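Local coordinates for protein CsuC (Acinetobacter baumannii, PDB 6FJY) that acts as the chaperone of archaic Csu pili, probably periplasmic, holding the tip adhesin CsuE in a pre-assembly complex, probably by donor-strand complementation, at residues A[40-44]-A[45-49]. Residues are numbered along the deposited sequence; the frame is centred on the assembly and turned at random.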
ATOM      1  N   TRP A  40       6.129   7.282  16.435  1.00 59.53           N
ATOM      2  CA  TRP A  40       4.817   7.892  16.576  1.00 55.77           C
ATOM      3  C   TRP A  40       4.198   7.423  17.884  1.00 58.91           C
ATOM      4  O   TRP A  40       4.019   6.219  18.091  1.00 57.75           O
ATOM      5  CB  TRP A  40       3.952   7.508  15.377  1.00 50.81           C
ATOM      6  CG  TRP A  40       2.547   7.996  15.376  1.00 50.97           C
ATOM      7  CD1 TRP A  40       2.010   8.986  16.127  1.00 53.41           C
ATOM      8  CD2 TRP A  40       1.482   7.484  14.557  1.00 45.07           C
ATOM      9  NE1 TRP A  40       0.670   9.129  15.832  1.00 51.14           N
ATOM     10  CE2 TRP A  40       0.326   8.219  14.868  1.00 45.49           C
ATOM     11  CE3 TRP A  40       1.407   6.479  13.588  1.00 45.47           C
ATOM     12  CZ2 TRP A  40      -0.900   7.980  14.257  1.00 46.09           C
ATOM     13  CZ3 TRP A  40       0.186   6.233  12.985  1.00 47.51           C
ATOM     14  CH2 TRP A  40      -0.956   6.989  13.324  1.00 48.94           C
ATOM     15  N   ASN A  41       3.865   8.368  18.758  1.00 63.36           N
ATOM     16  CA  ASN A  41       3.231   8.050  20.028  1.00 55.94           C
ATOM     17  C   ASN A  41       2.123   9.054  20.264  1.00 53.20           C
ATOM     18  O   ASN A  41       2.042  10.081  19.588  1.00 41.89           O
ATOM     19  CB  ASN A  41       4.220   8.058  21.203  1.00 58.60           C
ATOM     20  CG  ASN A  41       4.832   9.434  21.461  1.00 71.45           C
ATOM     21  OD1 ASN A  41       4.230  10.281  22.123  1.00 54.63           O
ATOM     22  ND2 ASN A  41       6.042   9.649  20.954  1.00 78.92           N
ATOM     23  N   GLN A  42       1.219   8.713  21.175  1.00 72.39           N
ATOM     24  CA  GLN A  42       0.185   9.668  21.549  1.00 69.51           C
ATOM     25  C   GLN A  42       0.275   9.994  23.037  1.00 62.86           C
ATOM     26  O   GLN A  42      -0.714   9.938  23.772  1.00 55.93           O
ATOM     27  CB  GLN A  42      -1.196   9.130  21.166  1.00 66.16           C
ATOM     28  CG  GLN A  42      -1.441   9.091  19.650  1.00 61.24           C
ATOM     29  CD  GLN A  42      -2.768   8.436  19.264  1.00 62.12           C
ATOM     30  OE1 GLN A  42      -3.294   7.592  19.982  1.00 47.17           O
ATOM     31  NE2 GLN A  42      -3.306   8.830  18.128  1.00 63.45           N
ATOM     32  N   ASP A  43       1.456  10.422  23.462  1.00 69.79           N
ATOM     33  CA  ASP A  43       1.693  10.845  24.831  1.00 67.28           C
ATOM     34  C   ASP A  43       1.316  12.315  24.954  1.00 79.49           C
ATOM     35  O   ASP A  43       1.545  13.109  24.039  1.00 81.36           O
ATOM     36  CB  ASP A  43       3.157  10.625  25.217  1.00 73.30           C
ATOM     37  CG  ASP A  43       3.520   9.152  25.324  1.00 90.66           C
ATOM     38  OD1 ASP A  43       2.620   8.334  25.620  1.00 95.66           O
ATOM     39  OD2 ASP A  43       4.697   8.810  25.088  1.00 92.57           O
ATOM     40  N   GLY A  44       0.741  12.675  26.093  1.00101.13           N
ATOM     41  CA  GLY A  44       0.174  13.998  26.251  1.00 96.98           C
ATOM     42  C   GLY A  44      -1.146  14.172  25.542  1.00 88.28           C
ATOM     43  O   GLY A  44      -1.555  15.307  25.272  1.00 76.56           O
ATOM     44  N   LEU A  45      -1.826  13.061  25.245  1.00 87.68           N
ATOM     45  CA  LEU A  45      -3.137  13.041  24.593  1.00 79.80           C
ATOM     46  C   LEU A  45      -3.106  13.668  23.201  1.00 77.96           C
ATOM     47  O   LEU A  45      -4.121  14.162  22.706  1.00 72.14           O
ATOM     48  CB  LEU A  45      -4.192  13.714  25.474  1.00 80.93           C
ATOM     49  CG  LEU A  45      -4.817  12.859  26.581  1.00 74.43           C
ATOM     50  CD1 LEU A  45      -3.868  11.789  27.113  1.00 73.85           C
ATOM     51  CD2 LEU A  45      -5.264  13.752  27.705  1.00 78.60           C
ATOM     52  N   LYS A  46      -1.952  13.620  22.542  1.00 80.53           N
ATOM     53  CA  LYS A  46      -1.818  14.158  21.198  1.00 69.74           C
ATOM     54  C   LYS A  46      -0.701  13.431  20.482  1.00 65.59           C
ATOM     55  O   LYS A  46       0.156  12.797  21.106  1.00 51.14           O
ATOM     56  CB  LYS A  46      -1.552  15.665  21.228  1.00 69.16           C
ATOM     57  CG  LYS A  46      -0.330  16.054  22.052  1.00 79.94           C
ATOM     58  CD  LYS A  46       0.239  17.413  21.656  1.00 85.79           C
ATOM     59  CE  LYS A  46       1.463  17.752  22.496  1.00 93.25           C
ATOM     60  NZ  LYS A  46       2.436  16.626  22.544  1.00102.57           N
ATOM     61  N   ASP A  47      -0.713  13.561  19.158  1.00 71.64           N
ATOM     62  CA  ASP A  47       0.255  12.893  18.300  1.00 61.86           C
ATOM     63  C   ASP A  47       1.600  13.597  18.395  1.00 65.96           C
ATOM     64  O   ASP A  47       1.705  14.797  18.122  1.00 74.85           O
ATOM     65  CB  ASP A  47      -0.242  12.888  16.854  1.00 47.48           C
ATOM     66  CG  ASP A  47      -1.550  12.125  16.683  1.00 57.78           C
ATOM     67  OD1 ASP A  47      -1.527  10.884  16.784  1.00 48.61           O
ATOM     68  OD2 ASP A  47      -2.602  12.765  16.463  1.00 51.33           O
ATOM     69  N   ASN A  48       2.624  12.838  18.768  1.00 61.92           N
ATOM     70  CA  ASN A  48       3.999  13.300  18.828  1.00 58.59           C
ATOM     71  C   ASN A  48       4.852  12.427  17.922  1.00 62.33           C
ATOM     72  O   ASN A  48       4.583  11.233  17.753  1.00 46.47           O
ATOM     73  CB  ASN A  48       4.533  13.242  20.240  1.00 61.54           C
ATOM     74  CG  ASN A  48       3.620  13.916  21.206  1.00 75.52           C
ATOM     75  OD1 ASN A  48       3.375  15.116  21.106  1.00 73.39           O
ATOM     76  ND2 ASN A  48       3.068  13.145  22.132  1.00 79.42           N
ATOM     77  N   TYR A  49       5.883  13.027  17.341  1.00 62.72           N
ATOM     78  CA  TYR A  49       6.766  12.321  16.426  1.00 48.21           C
ATOM     79  C   TYR A  49       8.207  12.619  16.812  1.00 55.55           C
ATOM     80  O   TYR A  49       8.520  13.738  17.226  1.00 47.89           O
ATOM     81  CB  TYR A  49       6.494  12.735  14.986  1.00 56.21           C
ATOM     82  CG  TYR A  49       5.018  12.833  14.645  1.00 58.48           C
ATOM     83  CD1 TYR A  49       4.278  11.709  14.302  1.00 59.42           C
ATOM     84  CD2 TYR A  49       4.367  14.062  14.672  1.00 60.95           C
ATOM     85  CE1 TYR A  49       2.919  11.812  13.984  1.00 58.62           C
ATOM     86  CE2 TYR A  49       3.030  14.174  14.366  1.00 53.22           C
ATOM     87  CZ  TYR A  49       2.307  13.054  14.032  1.00 54.19           C
ATOM     88  OH  TYR A  49       0.974  13.188  13.715  1.00 52.57           O
TER
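Asp47 OD1 takes two side-chain bonds from the other arm of a beta hairpin, Trp40 NE1 and Gln42 NE2, in the PapD-like N-terminal domain of this chaperone. Trp40 NE1 meets Asp47 OD1 at 3.0 Å, the oxygen lying in the indole plane. Each donor is tilted well out of the carboxylate plane, the indole on the anti side and the Gln42 amide on the syn side, and they come from opposite faces, so one oxygen is gripped from both. Trp40 reaches this point with CG anti to the backbone N (chi1 177°), its ring lying alongside Asp47. Tyr49 CE1 comes over one face of the indole, 3.7 Å from Trp40 CD1, the five-membered ring and the Tyr49 ring being oblique, their planes 34° apart.

On the face of the sheet bearing Asn41 and Asn48, their amide planes are 40° apart. Asn48 ND2 gives a nearly straight bond to Asn41 OD1 at 3.1 Å, entering tilted from the carbonyl plane. The same oxygen receives Asp43 N in that plane on a lone pair, closing an Asx turn. Beneath them, Asn41 and Asn48 form an antiparallel hydrogen-bonded pair, with Asn48 N to Asn41 O at 2.9 Å; Trp40 and Tyr49 are the adjoining non-hydrogen-bonded pair. The chain reverses in a type II turn from Gln42 to Leu45, with Gly44 at positive phi.

Farther out, Arg89 makes a cation-pi contact with Trp40, and Tyr196 meets its ring edge-to-face. Gln42 also bonds through NE2 to Tyr196 O and through OE1 to Leu198 N, while Leu45 touches strand 201-204, so the hairpin tip packs against the second domain. At the bend, Gln42 CA directs a CA-H...O contact to Lys46 O, 3.2 Å away.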